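Side-chain contact in tyrosine aminotransferase (Leishmania infantum, PDB 4IX8), which probably transfers the amino group of L-tyrosine to 2-oxoglutarate, using pyridoxal 5'-phosphate as cofactor: residues E184-Y189 with S209-F214. Residues are numbered along the deposited sequence; the frame is centred on the assembly and turned at random.
Sequences ECRYYY and SHTKAF
The rings of Tyr188 and Phe214 meet across an intervening strand in the large-domain sheet of the fold-type I pyridoxal-phosphate enzymes, here an aminotransferase. Strands 184-191 and 211-217 are not adjacent: strand 163-168 runs between them, parallel to both, and the nearest CA atoms, those of Arg186 and Thr211, are 8.9 Å apart. Contact is therefore left to side chains that reach over one face of the sheet.

The aromatic pair is an offset stack, as planes inclined by only 9° and centroids 4.6 Å apart demonstrate. Phe214 CZ lies over one face of the tyrosine ring, toward its rim, and comes within 3.5 Å of Tyr188 CE2. The two side chains cross at about a right angle while their ring planes stay nearly parallel. With Phe214 CG anti to its backbone N (chi1 -165°), the far end of the ring is the part that overlaps Tyr188. Helix 229-242 packs on Phe214 through Ile235, Phe238 and Cys239, so the stack belongs to the sheet-helix interface.

Arg186 and Thr211 approach without bonding, NH1 and OG1 being 4.3 Å apart; each has its polar partners elsewhere. Arg186 NH1 makes a salt bridge to Asp208 OD2 and a hydrogen bond to Met206 O, while Thr211 OG1 bonds to Asn163 and Asp208 N. A two-nitrogen salt bridge joins Arg186 to Glu184, NE to OE2 and NH2 to OE1, each at 2.9 Å; both oxygens lie near the guanidinium plane, but the nitrogens sit above the carboxylate plane.

Tyr188 OH lies 3.7 Å from Phe214 CE1 and hydrogen-bonds to Val215 O.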
# COMPACT_ATOMS: atom_id res chain seq x y z
N GLU A 184 -4.87 13.04 -16.51
CA GLU A 184 -5.04 12.41 -17.80
C GLU A 184 -3.79 11.61 -18.15
O GLU A 184 -2.68 12.15 -18.14
CB GLU A 184 -5.28 13.42 -18.92
CG GLU A 184 -5.43 12.77 -20.29
CD GLU A 184 -5.47 13.78 -21.43
OE1 GLU A 184 -5.77 14.99 -21.22
OE2 GLU A 184 -5.14 13.37 -22.58
N CYS A 185 -4.02 10.33 -18.47
CA CYS A 185 -3.01 9.41 -19.05
C CYS A 185 -3.02 9.56 -20.55
O CYS A 185 -3.94 9.14 -21.24
CB CYS A 185 -3.31 7.96 -18.67
SG CYS A 185 -2.04 6.76 -19.18
N ARG A 186 -2.04 10.29 -21.05
CA ARG A 186 -1.99 10.64 -22.46
C ARG A 186 -0.96 9.72 -23.10
O ARG A 186 0.24 9.82 -22.84
CB ARG A 186 -1.65 12.11 -22.68
CG ARG A 186 -1.72 12.54 -24.14
CD ARG A 186 -1.66 14.09 -24.26
NE ARG A 186 -2.79 14.77 -23.61
CZ ARG A 186 -2.92 16.10 -23.51
NH1 ARG A 186 -2.00 16.93 -23.97
NH2 ARG A 186 -3.98 16.60 -22.89
N TYR A 187 -1.47 8.79 -23.89
CA TYR A 187 -0.67 7.75 -24.48
C TYR A 187 0.17 8.22 -25.61
O TYR A 187 -0.36 8.88 -26.52
CB TYR A 187 -1.57 6.64 -24.98
CG TYR A 187 -2.12 5.73 -23.91
CD1 TYR A 187 -1.30 5.20 -22.93
CD2 TYR A 187 -3.44 5.38 -23.90
CE1 TYR A 187 -1.81 4.33 -21.96
CE2 TYR A 187 -3.96 4.53 -22.95
CZ TYR A 187 -3.15 4.00 -22.00
OH TYR A 187 -3.72 3.14 -21.09
N TYR A 188 1.45 7.87 -25.59
CA TYR A 188 2.24 7.86 -26.84
C TYR A 188 2.44 6.36 -27.19
O TYR A 188 2.42 5.51 -26.29
CB TYR A 188 3.57 8.62 -26.69
CG TYR A 188 4.46 8.00 -25.68
CD1 TYR A 188 5.27 6.93 -26.02
CD2 TYR A 188 4.45 8.41 -24.36
CE1 TYR A 188 6.07 6.32 -25.09
CE2 TYR A 188 5.25 7.80 -23.42
CZ TYR A 188 6.07 6.76 -23.81
OH TYR A 188 6.88 6.12 -22.91
N TYR A 189 2.62 6.01 -28.47
CA TYR A 189 2.55 4.60 -28.87
C TYR A 189 3.94 4.03 -29.07
O TYR A 189 4.89 4.73 -29.44
CB TYR A 189 1.62 4.44 -30.11
CG TYR A 189 0.18 4.69 -29.66
CD1 TYR A 189 -0.53 3.71 -28.98
CD2 TYR A 189 -0.41 5.95 -29.80
CE1 TYR A 189 -1.83 3.96 -28.47
CE2 TYR A 189 -1.72 6.21 -29.30
CZ TYR A 189 -2.43 5.21 -28.64
OH TYR A 189 -3.72 5.41 -28.13
N SER A 209 0.87 22.81 -21.85
CA SER A 209 1.19 23.52 -20.61
C SER A 209 0.81 22.72 -19.39
O SER A 209 1.33 22.97 -18.30
CB SER A 209 0.48 24.90 -20.59
OG SER A 209 -0.93 24.76 -20.77
N HIS A 210 -0.07 21.74 -19.56
CA HIS A 210 -0.50 20.92 -18.41
C HIS A 210 0.21 19.57 -18.35
O HIS A 210 -0.12 18.76 -17.51
CB HIS A 210 -1.99 20.66 -18.47
CG HIS A 210 -2.83 21.87 -18.28
ND1 HIS A 210 -2.69 22.70 -17.20
CD2 HIS A 210 -3.80 22.41 -19.04
CE1 HIS A 210 -3.55 23.69 -17.29
NE2 HIS A 210 -4.25 23.53 -18.40
N THR A 211 1.15 19.32 -19.25
CA THR A 211 1.87 18.05 -19.27
C THR A 211 2.97 18.07 -18.20
O THR A 211 3.84 18.93 -18.26
CB THR A 211 2.54 17.80 -20.65
OG1 THR A 211 1.58 17.81 -21.71
CG2 THR A 211 3.27 16.54 -20.67
N LYS A 212 2.98 17.11 -17.28
CA LYS A 212 3.86 17.16 -16.11
C LYS A 212 4.96 16.12 -16.05
O LYS A 212 5.86 16.24 -15.23
CB LYS A 212 3.04 17.07 -14.81
CG LYS A 212 2.10 18.24 -14.63
CD LYS A 212 2.83 19.58 -14.46
CE LYS A 212 2.03 20.74 -15.05
NZ LYS A 212 0.98 21.23 -14.13
N ALA A 213 4.90 15.09 -16.88
CA ALA A 213 5.90 14.04 -16.83
C ALA A 213 5.85 13.18 -18.08
O ALA A 213 4.88 13.20 -18.83
CB ALA A 213 5.69 13.17 -15.57
N PHE A 214 6.94 12.47 -18.31
CA PHE A 214 7.06 11.46 -19.36
C PHE A 214 7.38 10.15 -18.66
O PHE A 214 8.37 10.07 -17.97
CB PHE A 214 8.16 11.83 -20.32
CG PHE A 214 8.14 11.06 -21.60
CD1 PHE A 214 8.89 9.91 -21.73
CD2 PHE A 214 7.43 11.52 -22.68
CE1 PHE A 214 8.88 9.19 -22.93
CE2 PHE A 214 7.44 10.83 -23.87
CZ PHE A 214 8.17 9.66 -24.00